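Local coordinates for protein aminoacyl-tRNA synthetase (Cryptosporidium parvum, PDB 5F9Z) that probably joins proline to its cognate tRNA at the expense of ATP, as a prolyl-tRNA synthetase, and here binds halofuginone together with an ATP analogue, at residues A[49-52]-A[53-57]; A[477-480]-A[481-485]; A[388-391]-A[392-395]; A[229-232]-A[233-236]; A[376-380]-A[381-385]. All blocks are in the same frame, centred on the assembly; numbering follows the deposited sequence.

Interaction 1: residues A[49-52]-A[53-57]; sequences YILR and PWSYF
The carbonyl oxygen of R52 is held by the first turn of the helix that follows it. Y56 N donates to R52 O at 2.8 Å, nearly straight and in the carbonyl plane, with an N-H...O angle of 167°. S55 N reaches the same R52 O at 3.0 Å with a more bent bond, its donor well above that plane. The hydroxyl of S55 comes close as well, its OG 3.1 Å from R52 O. Its proton is not settled between acceptors, however, because S55 OG also bonds M39 O. A chi1 of 65° puts that hydroxyl between the backbone N and the carbonyl carbon of its own residue, facing back to the start of the helix. A small serine suits this buried place, where OG also lies 3.7 Å from L51 CA. Farther out, the L51 and Y56 side chains cross at about a right angle, with L51 CD1 at the ring edge, 4.1 Å from Y56 CD1. L170 of strand 168-178 packs on both residues. P53 suits the first helical position, where a ring nitrogen without hydrogen costs no backbone bond. The guanidinium of R52 leads away toward E38 and E41, with which it makes long, weak ion pairs. The arrangement is that of a strand-to-helix junction, with R52 as N-cap between strand 49-51 and helix 53-71.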
loop_
_atom_site.group_PDB
_atom_site.type_symbol
_atom_site.label_atom_id
_atom_site.label_comp_id
_atom_site.label_asym_id
_atom_site.label_seq_id
_atom_site.Cartn_x
_atom_site.Cartn_y
_atom_site.Cartn_z
ATOM N N TYR A 49 13.812 -6.295 -6.601
ATOM C CA TYR A 49 12.940 -6.558 -7.736
ATOM C C TYR A 49 12.876 -5.322 -8.617
ATOM O O TYR A 49 12.774 -4.198 -8.120
ATOM C CB TYR A 49 11.531 -6.956 -7.271
ATOM C CG TYR A 49 11.531 -8.048 -6.224
ATOM C CD1 TYR A 49 11.530 -9.388 -6.589
ATOM C CD2 TYR A 49 11.544 -7.738 -4.871
ATOM C CE1 TYR A 49 11.536 -10.388 -5.635
ATOM C CE2 TYR A 49 11.550 -8.731 -3.910
ATOM C CZ TYR A 49 11.547 -10.054 -4.298
ATOM O OH TYR A 49 11.553 -11.045 -3.344
ATOM N N ILE A 50 12.940 -5.539 -9.926
ATOM C CA ILE A 50 12.893 -4.444 -10.887
ATOM C C ILE A 50 11.461 -3.943 -11.002
ATOM O O ILE A 50 10.535 -4.725 -11.247
ATOM C CB ILE A 50 13.430 -4.896 -12.253
ATOM C CG1 ILE A 50 14.902 -5.289 -12.142
ATOM C CG2 ILE A 50 13.238 -3.801 -13.294
ATOM C CD1 ILE A 50 15.501 -5.722 -13.448
ATOM N N LEU A 51 11.276 -2.636 -10.827
ATOM C CA LEU A 51 9.965 -2.007 -10.974
ATOM C C LEU A 51 9.815 -1.573 -12.426
ATOM O O LEU A 51 10.255 -0.492 -12.823
ATOM C CB LEU A 51 9.812 -0.835 -10.014
ATOM C CG LEU A 51 9.877 -1.150 -8.518
ATOM C CD1 LEU A 51 9.716 0.119 -7.697
ATOM C CD2 LEU A 51 8.823 -2.172 -8.136
ATOM N N ARG A 52 9.192 -2.430 -13.231
ATOM C CA ARG A 52 8.929 -2.104 -14.621
ATOM C C ARG A 52 7.883 -0.991 -14.707
ATOM O O ARG A 52 7.154 -0.739 -13.745
ATOM C CB ARG A 52 8.469 -3.350 -15.373
ATOM C CG ARG A 52 9.508 -4.461 -15.399
ATOM C CD ARG A 52 9.083 -5.615 -16.292
ATOM N NE ARG A 52 9.104 -5.255 -17.706
ATOM C CZ ARG A 52 8.885 -6.113 -18.698
ATOM N NH1 ARG A 52 8.629 -7.387 -18.429
ATOM N NH2 ARG A 52 8.921 -5.700 -19.957
ATOM N N PRO A 53 7.806 -0.296 -15.849
ATOM C CA PRO A 53 6.895 0.860 -15.949
ATOM C C PRO A 53 5.453 0.574 -15.566
ATOM O O PRO A 53 4.773 1.474 -15.058
ATOM C CB PRO A 53 7.012 1.256 -17.426
ATOM C CG PRO A 53 8.387 0.848 -17.805
ATOM C CD PRO A 53 8.662 -0.420 -17.044
ATOM N N TRP A 54 4.959 -0.647 -15.788
ATOM C CA TRP A 54 3.560 -0.932 -15.485
ATOM C C TRP A 54 3.283 -0.871 -13.988
ATOM O O TRP A 54 2.178 -0.498 -13.579
ATOM C CB TRP A 54 3.164 -2.297 -16.046
ATOM C CG TRP A 54 1.689 -2.440 -16.256
ATOM C CD1 TRP A 54 0.808 -3.117 -15.464
ATOM C CD2 TRP A 54 0.919 -1.879 -17.326
ATOM N NE1 TRP A 54 -0.463 -3.019 -15.979
ATOM C CE2 TRP A 54 -0.421 -2.263 -17.122
ATOM C CE3 TRP A 54 1.233 -1.092 -18.438
ATOM C CZ2 TRP A 54 -1.446 -1.886 -17.989
ATOM C CZ3 TRP A 54 0.215 -0.720 -19.298
ATOM C CH2 TRP A 54 -1.108 -1.116 -19.067
ATOM N N SER A 55 4.263 -1.229 -13.159
ATOM C CA SER A 55 4.116 -1.092 -11.715
ATOM C C SER A 55 4.644 0.244 -11.210
ATOM O O SER A 55 4.077 0.817 -10.274
ATOM C CB SER A 55 4.835 -2.236 -10.994
ATOM O OG SER A 55 6.236 -2.173 -11.201
ATOM N N TYR A 56 5.718 0.757 -11.818
ATOM C CA TYR A 56 6.289 2.017 -11.354
ATOM C C TYR A 56 5.355 3.191 -11.618
ATOM O O TYR A 56 5.425 4.205 -10.914
ATOM C CB TYR A 56 7.647 2.260 -12.010
ATOM C CG TYR A 56 8.390 3.430 -11.410
ATOM C CD1 TYR A 56 8.941 3.346 -10.137
ATOM C CD2 TYR A 56 8.533 4.621 -12.110
ATOM C CE1 TYR A 56 9.617 4.413 -9.578
ATOM C CE2 TYR A 56 9.211 5.694 -11.560
ATOM C CZ TYR A 56 9.749 5.583 -10.293
ATOM O OH TYR A 56 10.423 6.646 -9.739
ATOM N N PHE A 57 4.485 3.079 -12.626
ATOM C CA PHE A 57 3.456 4.094 -12.826
ATOM C C PHE A 57 2.559 4.209 -11.601
ATOM O O PHE A 57 2.180 5.316 -11.200
ATOM C CB PHE A 57 2.622 3.765 -14.067
ATOM C CG PHE A 57 1.453 4.692 -14.282
ATOM C CD1 PHE A 57 0.229 4.448 -13.672
ATOM C CD2 PHE A 57 1.574 5.801 -15.103
ATOM C CE1 PHE A 57 -0.843 5.299 -13.866
ATOM C CE2 PHE A 57 0.503 6.652 -15.305
ATOM C CZ PHE A 57 -0.707 6.400 -14.686
#

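Interaction 2: residues A[477-480]-A[481-485]; sequences LCIP and NDQIF
P480 and Q483 make the close part of this turn. The glutamine side chain folds back on the chain just before it and donates from NE2 to P480 O at 3.0 Å. The donor approaches in the carbonyl plane, on a lone pair, although the oxygen lies 23° out of the plane of the Q483 amide. A bend at chi2 (-71°) is what returns the amide to the proline, so that NE2 also sits 3.7 Å from P480 CD, the two side chains crossing at about a right angle. I479 adds an apolar flank, its CG2 4.1 Å from Q483 NE2. Glutamine suits the place because one amide nitrogen can serve two carbonyls: NE2 also bonds F504 O. The other side is looser and open to solvent. N481 touches the proline with little more than CB, 3.7 Å from P480 C, and D482, exposed, points its CB away from the proline, as polar residues at such a bend can. Around the turn, P480 rests on V208 and N481 on K209 and T211 of strand 208-211. I479 and Q483 both lean on K503 of strand 503-508, and the end of strand 475-480 is thereby held between those two neighbours, just beyond the classic bulge that L477 and C478 form opposite L506.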
loop_
_atom_site.group_PDB
_atom_site.type_symbol
_atom_site.label_atom_id
_atom_site.label_comp_id
_atom_site.label_asym_id
_atom_site.label_seq_id
_atom_site.Cartn_x
_atom_site.Cartn_y
_atom_site.Cartn_z
ATOM N N LEU A 477 -2.678 -6.453 16.086
ATOM C CA LEU A 477 -2.443 -5.704 14.858
ATOM C C LEU A 477 -2.568 -4.206 15.103
ATOM O O LEU A 477 -1.658 -3.437 14.774
ATOM C CB LEU A 477 -3.416 -6.168 13.776
ATOM C CG LEU A 477 -3.379 -7.680 13.546
ATOM C CD1 LEU A 477 -4.446 -8.105 12.558
ATOM C CD2 LEU A 477 -1.998 -8.116 13.076
ATOM N N CYS A 478 -3.684 -3.781 15.691
ATOM C CA CYS A 478 -3.891 -2.397 16.091
ATOM C C CYS A 478 -5.123 -2.333 16.979
ATOM O O CYS A 478 -6.004 -3.194 16.899
ATOM C CB CYS A 478 -4.066 -1.471 14.880
ATOM S SG CYS A 478 -5.642 -1.660 14.017
ATOM N N ILE A 479 -5.168 -1.312 17.828
ATOM C CA ILE A 479 -6.360 -1.004 18.611
ATOM C C ILE A 479 -7.223 -0.078 17.761
ATOM O O ILE A 479 -6.923 1.121 17.663
ATOM C CB ILE A 479 -6.000 -0.362 19.959
ATOM C CG1 ILE A 479 -4.870 -1.141 20.635
ATOM C CG2 ILE A 479 -7.220 -0.309 20.863
ATOM C CD1 ILE A 479 -4.297 -0.450 21.851
ATOM N N PRO A 480 -8.290 -0.581 17.139
ATOM C CA PRO A 480 -8.999 0.214 16.127
ATOM C C PRO A 480 -9.577 1.500 16.700
ATOM O O PRO A 480 -10.093 1.529 17.818
ATOM C CB PRO A 480 -10.109 -0.731 15.649
ATOM C CG PRO A 480 -9.650 -2.101 16.037
ATOM C CD PRO A 480 -8.885 -1.915 17.310
ATOM N N ASN A 481 -9.474 2.575 15.913
ATOM C CA ASN A 481 -10.095 3.836 16.303
ATOM C C ASN A 481 -11.608 3.705 16.390
ATOM O O ASN A 481 -12.240 4.339 17.244
ATOM C CB ASN A 481 -9.721 4.940 15.311
ATOM C CG ASN A 481 -8.229 5.204 15.260
ATOM O OD1 ASN A 481 -7.495 4.868 16.188
ATOM N ND2 ASN A 481 -7.773 5.817 14.174
ATOM N N ASP A 482 -12.203 2.888 15.526
ATOM C CA ASP A 482 -13.650 2.688 15.489
ATOM C C ASP A 482 -13.969 1.424 16.278
ATOM O O ASP A 482 -13.781 0.307 15.789
ATOM C CB ASP A 482 -14.147 2.599 14.050
ATOM C CG ASP A 482 -15.648 2.767 13.940
ATOM O OD1 ASP A 482 -16.111 3.926 13.879
ATOM O OD2 ASP A 482 -16.363 1.744 13.911
ATOM N N GLN A 483 -14.450 1.603 17.507
ATOM C CA GLN A 483 -14.810 0.489 18.382
ATOM C C GLN A 483 -16.264 0.122 18.113
ATOM O O GLN A 483 -17.183 0.731 18.664
ATOM C CB GLN A 483 -14.582 0.859 19.843
ATOM C CG GLN A 483 -13.118 0.962 20.233
ATOM C CD GLN A 483 -12.438 -0.391 20.289
ATOM O OE1 GLN A 483 -13.042 -1.384 20.695
ATOM N NE2 GLN A 483 -11.176 -0.440 19.876
ATOM N N ILE A 484 -16.470 -0.884 17.260
ATOM C CA ILE A 484 -17.828 -1.284 16.902
ATOM C C ILE A 484 -18.517 -1.982 18.071
ATOM O O ILE A 484 -19.747 -1.930 18.196
ATOM C CB ILE A 484 -17.796 -2.168 15.637
ATOM C CG1 ILE A 484 -19.206 -2.606 15.234
ATOM C CG2 ILE A 484 -16.888 -3.370 15.842
ATOM C CD1 ILE A 484 -20.130 -1.457 14.893
ATOM N N PHE A 485 -17.752 -2.621 18.951
ATOM C CA PHE A 485 -18.299 -3.320 20.102
ATOM C C PHE A 485 -18.051 -2.518 21.374
ATOM O O PHE A 485 -17.133 -1.697 21.452
ATOM C CB PHE A 485 -17.690 -4.721 20.232
ATOM C CG PHE A 485 -17.783 -5.537 18.975
ATOM C CD1 PHE A 485 -19.014 -5.924 18.473
ATOM C CD2 PHE A 485 -16.638 -5.923 18.297
ATOM C CE1 PHE A 485 -19.103 -6.674 17.315
ATOM C CE2 PHE A 485 -16.720 -6.675 17.139
ATOM C CZ PHE A 485 -17.955 -7.051 16.649
#

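Interaction 3: residues A[388-391]-A[392-395]; sequences IPIS and ELES
P389 and I390 lead the chain from the end of strand 385-389 through a tight turn, with E392 N donating to P389 O at 2.9 Å and L393 N to I390 O at 3.2 Å, both donors well above the carbonyl planes. A water extends the pattern, giving a proton to I390 O at 2.7 Å and accepting one from E394 N. Among the side chains, L393 reaches back toward the strand and sets CD2 3.7 Å from I388 CG2, while its CD1 lies 3.8 Å from I390 CA. A branched isoleucine suits the buried position 388, since I388 CG2 also touches E392 CB, at 3.8 Å. V375 and V326 pack on L393 from strand 374-379 and helix 317-332. E392, extended beyond CG, brings its carboxylate across the proline ring at a slant, OE1 3.4 Å from P389 CD. Carbon CD is bonded to the ring nitrogen and so somewhat polarised, and the approach of a carboxylate oxygen may therefore be mildly favourable, while the exposed charge can still be hydrated.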
loop_
_atom_site.group_PDB
_atom_site.type_symbol
_atom_site.label_atom_id
_atom_site.label_comp_id
_atom_site.label_asym_id
_atom_site.label_seq_id
_atom_site.Cartn_x
_atom_site.Cartn_y
_atom_site.Cartn_z
ATOM N N ILE A 388 -21.991 1.308 -26.054
ATOM C CA ILE A 388 -22.123 2.732 -25.756
ATOM C C ILE A 388 -21.978 3.504 -27.060
ATOM O O ILE A 388 -20.981 3.320 -27.767
ATOM C CB ILE A 388 -21.077 3.204 -24.731
ATOM C CG1 ILE A 388 -21.122 2.331 -23.475
ATOM C CG2 ILE A 388 -21.305 4.664 -24.374
ATOM C CD1 ILE A 388 -22.448 2.377 -22.748
ATOM N N PRO A 389 -22.937 4.355 -27.423
ATOM C CA PRO A 389 -22.741 5.227 -28.583
ATOM C C PRO A 389 -21.550 6.149 -28.369
ATOM O O PRO A 389 -21.223 6.527 -27.241
ATOM C CB PRO A 389 -24.054 6.014 -28.665
ATOM C CG PRO A 389 -25.053 5.158 -27.956
ATOM C CD PRO A 389 -24.290 4.482 -26.854
ATOM N N ILE A 390 -20.894 6.504 -29.477
ATOM C CA ILE A 390 -19.709 7.356 -29.406
ATOM C C ILE A 390 -20.049 8.693 -28.757
ATOM O O ILE A 390 -19.249 9.254 -27.997
ATOM C CB ILE A 390 -19.102 7.539 -30.811
ATOM C CG1 ILE A 390 -18.552 6.207 -31.326
ATOM C CG2 ILE A 390 -18.009 8.594 -30.800
ATOM C CD1 ILE A 390 -17.990 6.278 -32.727
ATOM N N SER A 391 -21.252 9.209 -29.022
ATOM C CA SER A 391 -21.667 10.478 -28.435
ATOM C C SER A 391 -21.885 10.388 -26.930
ATOM O O SER A 391 -21.954 11.427 -26.264
ATOM C CB SER A 391 -22.944 10.976 -29.115
ATOM O OG SER A 391 -23.996 10.038 -28.970
ATOM N N GLU A 392 -21.994 9.179 -26.378
ATOM C CA GLU A 392 -22.182 8.989 -24.945
ATOM C C GLU A 392 -20.891 8.652 -24.211
ATOM O O GLU A 392 -20.902 8.563 -22.980
ATOM C CB GLU A 392 -23.212 7.884 -24.685
ATOM C CG GLU A 392 -24.627 8.214 -25.133
ATOM C CD GLU A 392 -25.622 7.134 -24.751
ATOM O OE1 GLU A 392 -25.210 6.152 -24.096
ATOM O OE2 GLU A 392 -26.814 7.265 -25.101
ATOM N N LEU A 393 -19.782 8.468 -24.932
ATOM C CA LEU A 393 -18.540 8.045 -24.293
ATOM C C LEU A 393 -18.009 9.107 -23.339
ATOM O O LEU A 393 -17.473 8.777 -22.274
ATOM C CB LEU A 393 -17.492 7.712 -25.354
ATOM C CG LEU A 393 -17.762 6.454 -26.177
ATOM C CD1 LEU A 393 -16.733 6.315 -27.284
ATOM C CD2 LEU A 393 -17.753 5.234 -25.275
ATOM N N GLU A 394 -18.145 10.385 -23.704
ATOM C CA GLU A 394 -17.634 11.461 -22.861
ATOM C C GLU A 394 -18.247 11.415 -21.467
ATOM O O GLU A 394 -17.574 11.714 -20.473
ATOM C CB GLU A 394 -17.909 12.813 -23.521
ATOM C CG GLU A 394 -17.454 14.009 -22.703
ATOM C CD GLU A 394 -18.006 15.318 -23.231
ATOM O OE1 GLU A 394 -18.991 15.281 -23.997
ATOM O OE2 GLU A 394 -17.452 16.383 -22.882
ATOM N N SER A 395 -19.519 11.032 -21.372
ATOM C CA SER A 395 -20.236 10.974 -20.105
ATOM C C SER A 395 -20.211 9.593 -19.462
ATOM O O SER A 395 -20.084 9.489 -18.237
ATOM C CB SER A 395 -21.692 11.411 -20.306
ATOM O OG SER A 395 -22.465 11.145 -19.150
HETATM O O HOH W 1 -18.860 11.435 -26.431
HETATM O O HOH W 2 -21.142 12.103 -23.689
#

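Interaction 4: residues A[229-232]-A[233-236]; sequences GFIP and EIGR
I231 and R236 form the last antiparallel hydrogen-bonded pair of a beta-hairpin that closes with a G1 beta bulge, G235 and R236 both facing I231. I231 N donates to R236 O at 3.1 Å (169°), whereas the return bond from R236 N to I231 O is weak. P232 and E233 keep helix-like backbone angles, and I234 moves to a more extended phi. G235 then turns to positive phi (62°), a conformation that suits glycine. The side chain of I231 can be followed outward. Its CB lies 3.9 Å from R236 O and 4.0 Å from I234 CG1, the two isoleucines running side by side. CG1 stays near that same carbonyl oxygen, and CG2 meets I234 CG1 and, at 3.8 Å, E233 OE1. CD1, at the tip of I231, leads away from the turn, and F26 of helix 26-36 packs on the side chains of I231, E233 and I234. A bend at chi2 (75°) brings E233 back beside the proline, with OE1 3.5 Å from P232 CD; OE2 makes a weak, long ion pair with K22. P232 suits the corner, as its rigid ring fixes phi and its nitrogen has no hydrogen to satisfy. F230 lays its ring obliquely against the backbone of the bulge: F230 CZ is 3.5 Å from G235 CA, and F230 CE1 lies 3.4 Å from G235 C.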
loop_
_atom_site.group_PDB
_atom_site.type_symbol
_atom_site.label_atom_id
_atom_site.label_comp_id
_atom_site.label_asym_id
_atom_site.label_seq_id
_atom_site.Cartn_x
_atom_site.Cartn_y
_atom_site.Cartn_z
ATOM N N GLY A 229 -3.763 -3.684 6.892
ATOM C CA GLY A 229 -4.406 -4.424 5.831
ATOM C C GLY A 229 -4.465 -5.911 6.151
ATOM O O GLY A 229 -3.967 -6.381 7.171
ATOM N N PHE A 230 -5.090 -6.657 5.244
ATOM C CA PHE A 230 -5.248 -8.089 5.443
ATOM C C PHE A 230 -5.406 -8.780 4.096
ATOM O O PHE A 230 -6.141 -8.304 3.227
ATOM C CB PHE A 230 -6.451 -8.395 6.342
ATOM C CG PHE A 230 -6.586 -9.846 6.701
ATOM C CD1 PHE A 230 -5.708 -10.435 7.596
ATOM C CD2 PHE A 230 -7.593 -10.620 6.150
ATOM C CE1 PHE A 230 -5.829 -11.771 7.931
ATOM C CE2 PHE A 230 -7.720 -11.956 6.483
ATOM C CZ PHE A 230 -6.838 -12.531 7.374
ATOM N N ILE A 231 -4.709 -9.900 3.937
ATOM C CA ILE A 231 -4.804 -10.723 2.734
ATOM C C ILE A 231 -5.513 -12.019 3.107
ATOM O O ILE A 231 -4.899 -12.903 3.722
ATOM C CB ILE A 231 -3.419 -10.997 2.127
ATOM C CG1 ILE A 231 -2.629 -9.694 1.986
ATOM C CG2 ILE A 231 -3.558 -11.685 0.776
ATOM C CD1 ILE A 231 -3.284 -8.672 1.084
ATOM N N PRO A 232 -6.795 -12.175 2.765
ATOM C CA PRO A 232 -7.532 -13.369 3.214
ATOM C C PRO A 232 -6.981 -14.676 2.672
ATOM O O PRO A 232 -7.039 -15.695 3.369
ATOM C CB PRO A 232 -8.958 -13.109 2.707
ATOM C CG PRO A 232 -9.034 -11.628 2.500
ATOM C CD PRO A 232 -7.663 -11.217 2.061
ATOM N N GLU A 233 -6.439 -14.678 1.450
ATOM C CA GLU A 233 -6.016 -15.925 0.823
ATOM C C GLU A 233 -4.862 -16.591 1.559
ATOM O O GLU A 233 -4.636 -17.792 1.374
ATOM C CB GLU A 233 -5.634 -15.679 -0.638
ATOM C CG GLU A 233 -6.813 -15.376 -1.560
ATOM C CD GLU A 233 -7.367 -13.975 -1.376
ATOM O OE1 GLU A 233 -6.699 -13.148 -0.721
ATOM O OE2 GLU A 233 -8.472 -13.700 -1.887
ATOM N N ILE A 234 -4.125 -15.848 2.383
ATOM C CA ILE A 234 -3.097 -16.419 3.243
ATOM C C ILE A 234 -3.348 -16.138 4.714
ATOM O O ILE A 234 -2.555 -16.568 5.558
ATOM C CB ILE A 234 -1.688 -15.935 2.843
ATOM C CG1 ILE A 234 -1.600 -14.412 2.928
ATOM C CG2 ILE A 234 -1.331 -16.425 1.451
ATOM C CD1 ILE A 234 -0.242 -13.872 2.571
ATOM N N GLY A 235 -4.423 -15.427 5.048
ATOM C CA GLY A 235 -4.776 -15.195 6.437
ATOM C C GLY A 235 -3.746 -14.425 7.230
ATOM O O GLY A 235 -3.580 -14.677 8.427
ATOM N N ARG A 236 -3.049 -13.487 6.596
ATOM C CA ARG A 236 -2.015 -12.711 7.265
ATOM C C ARG A 236 -2.278 -11.228 7.065
ATOM O O ARG A 236 -2.496 -10.777 5.935
ATOM C CB ARG A 236 -0.620 -13.079 6.750
ATOM C CG ARG A 236 -0.242 -14.520 7.032
ATOM C CD ARG A 236 1.262 -14.711 7.090
ATOM N NE ARG A 236 1.660 -15.405 8.311
ATOM C CZ ARG A 236 1.556 -16.718 8.493
ATOM N NH1 ARG A 236 1.065 -17.487 7.531
ATOM N NH2 ARG A 236 1.941 -17.263 9.638
#

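Interaction 5: residues A[376-380]-A[381-385]; sequences RVVVR and DNMEK
The flat amide of N382 stands between V379 and E384. V379 CB is 3.2 Å from N382 OD1, close to the level of the amide plane, and V379 CG1 lies beyond it to one side. E384 occupies the opposite side: its backbone N donates to N382 OD1 at 3.1 Å, from 57° above the plane, which makes an Asx turn. On that side too, N382 ND2 bonds the anti side of the E384 carboxylate, OE1 being 3.3 Å away. A chi1 of 58° folds the asparagine back over the turn, and asparagine suits the place because it can accept and donate at once. E384 also lies alongside V379, its CB 3.7 Å from V379 CG2. The backbone is closed by V379 N, which donates to E384 O at 2.8 Å, and by a weak bond from M383 N to V379 O. V378 and K385 form a non-hydrogen-bonded pair, and flexible M383 curls at chi2 and chi3 to place CE 3.8 Å from V378 CG1. The charges at the bend face other parts of the chain: R380 bonds E355 O through NE and makes a salt bridge with D289, and D381 pairs with R407 of helix 393-417. Valines thus pack the strand side of this hairpin, side-chain amide and carboxylate bonds fix the turn, and R380 and D381 tie it to its surroundings.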
loop_
_atom_site.group_PDB
_atom_site.type_symbol
_atom_site.label_atom_id
_atom_site.label_comp_id
_atom_site.label_asym_id
_atom_site.label_seq_id
_atom_site.Cartn_x
_atom_site.Cartn_y
_atom_site.Cartn_z
ATOM N N ARG A 376 -18.127 -1.555 -28.366
ATOM C CA ARG A 376 -18.386 -2.662 -27.455
ATOM C C ARG A 376 -17.432 -2.561 -26.270
ATOM O O ARG A 376 -16.212 -2.662 -26.438
ATOM C CB ARG A 376 -18.222 -4.002 -28.171
ATOM C CG ARG A 376 -18.216 -5.209 -27.245
ATOM C CD ARG A 376 -19.490 -5.290 -26.418
ATOM N NE ARG A 376 -20.684 -5.380 -27.253
ATOM C CZ ARG A 376 -21.201 -6.520 -27.700
ATOM N NH1 ARG A 376 -20.628 -7.675 -27.393
ATOM N NH2 ARG A 376 -22.291 -6.505 -28.454
ATOM N N VAL A 377 -17.988 -2.362 -25.079
ATOM C CA VAL A 377 -17.205 -2.210 -23.858
ATOM C C VAL A 377 -17.290 -3.502 -23.061
ATOM O O VAL A 377 -18.385 -4.030 -22.831
ATOM C CB VAL A 377 -17.704 -1.018 -23.024
ATOM C CG1 VAL A 377 -16.816 -0.815 -21.805
ATOM C CG2 VAL A 377 -17.758 0.241 -23.875
ATOM N N VAL A 378 -16.136 -4.013 -22.640
ATOM C CA VAL A 378 -16.052 -5.179 -21.769
ATOM C C VAL A 378 -15.322 -4.753 -20.503
ATOM O O VAL A 378 -14.196 -4.245 -20.571
ATOM C CB VAL A 378 -15.335 -6.357 -22.447
ATOM C CG1 VAL A 378 -15.338 -7.574 -21.532
ATOM C CG2 VAL A 378 -15.990 -6.684 -23.780
ATOM N N VAL A 379 -15.962 -4.954 -19.357
ATOM C CA VAL A 379 -15.406 -4.558 -18.068
ATOM C C VAL A 379 -14.498 -5.669 -17.558
ATOM O O VAL A 379 -14.826 -6.857 -17.658
ATOM C CB VAL A 379 -16.530 -4.237 -17.066
ATOM C CG1 VAL A 379 -15.955 -3.655 -15.787
ATOM C CG2 VAL A 379 -17.529 -3.274 -17.689
ATOM N N ARG A 380 -13.350 -5.277 -16.999
ATOM C CA ARG A 380 -12.302 -6.242 -16.678
ATOM C C ARG A 380 -12.704 -7.164 -15.531
ATOM O O ARG A 380 -12.554 -8.387 -15.627
ATOM C CB ARG A 380 -11.006 -5.502 -16.341
ATOM C CG ARG A 380 -9.939 -6.355 -15.675
ATOM C CD ARG A 380 -9.454 -7.475 -16.582
ATOM N NE ARG A 380 -8.416 -8.273 -15.935
ATOM C CZ ARG A 380 -8.659 -9.284 -15.108
ATOM N NH1 ARG A 380 -9.910 -9.628 -14.825
ATOM N NH2 ARG A 380 -7.652 -9.951 -14.562
ATOM N N ASP A 381 -13.212 -6.598 -14.435
ATOM C CA ASP A 381 -13.338 -7.369 -13.203
ATOM C C ASP A 381 -14.583 -8.248 -13.152
ATOM O O ASP A 381 -14.600 -9.215 -12.383
ATOM C CB ASP A 381 -13.321 -6.433 -11.991
ATOM C CG ASP A 381 -14.491 -5.472 -11.975
ATOM O OD1 ASP A 381 -14.906 -5.020 -13.063
ATOM O OD2 ASP A 381 -14.996 -5.171 -10.873
ATOM N N ASN A 382 -15.622 -7.951 -13.939
ATOM C CA ASN A 382 -16.860 -8.720 -13.862
ATOM C C ASN A 382 -17.389 -9.165 -15.221
ATOM O O ASN A 382 -18.508 -9.688 -15.290
ATOM C CB ASN A 382 -17.944 -7.920 -13.124
ATOM C CG ASN A 382 -18.229 -6.580 -13.776
ATOM O OD1 ASN A 382 -17.691 -6.264 -14.837
ATOM N ND2 ASN A 382 -19.088 -5.788 -13.146
ATOM N N MET A 383 -16.626 -8.968 -16.299
ATOM C CA MET A 383 -17.030 -9.362 -17.652
ATOM C C MET A 383 -18.350 -8.721 -18.070
ATOM O O MET A 383 -19.075 -9.261 -18.909
ATOM C CB MET A 383 -17.114 -10.886 -17.792
ATOM C CG MET A 383 -15.768 -11.578 -17.739
ATOM S SD MET A 383 -14.581 -10.860 -18.893
ATOM C CE MET A 383 -15.376 -11.205 -20.461
ATOM N N GLU A 384 -18.671 -7.569 -17.490
ATOM C CA GLU A 384 -19.873 -6.843 -17.879
ATOM C C GLU A 384 -19.698 -6.281 -19.285
ATOM O O GLU A 384 -18.653 -5.709 -19.610
ATOM C CB GLU A 384 -20.153 -5.724 -16.878
ATOM C CG GLU A 384 -21.494 -5.036 -17.041
ATOM C CD GLU A 384 -21.745 -4.009 -15.953
ATOM O OE1 GLU A 384 -20.854 -3.824 -15.097
ATOM O OE2 GLU A 384 -22.829 -3.388 -15.952
ATOM N N LYS A 385 -20.714 -6.456 -20.124
ATOM C CA LYS A 385 -20.654 -6.055 -21.521
ATOM C C LYS A 385 -21.781 -5.084 -21.837
ATOM O O LYS A 385 -22.890 -5.206 -21.306
ATOM C CB LYS A 385 -20.737 -7.272 -22.449
ATOM C CG LYS A 385 -19.592 -8.253 -22.275
ATOM C CD LYS A 385 -19.721 -9.431 -23.226
ATOM C CE LYS A 385 -18.576 -10.412 -23.036
ATOM N NZ LYS A 385 -18.525 -10.931 -21.642
#

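How the interactions relate
Each contact closes a short local turn, and the five follow one another along the chain without nesting or crossing. Interaction 1 comes first, joining strand 49-51 to helix 53-71. Interaction 4 links strands 223-231 and 236-247 within the class II core domain. Interaction 5 then connects strands 374-379 and 385-389, and interaction 3 carries the second of these into helix 393-417. Interactions 5 and 3 touch directly, V377 CG2 lying 4.0 Å from I388 CG1, within the anticodon-binding domain. Interaction 2, in the C-terminal part of the protein, ends strand 475-480; its nearest atoms are about 6 Å from interaction 4, without contact.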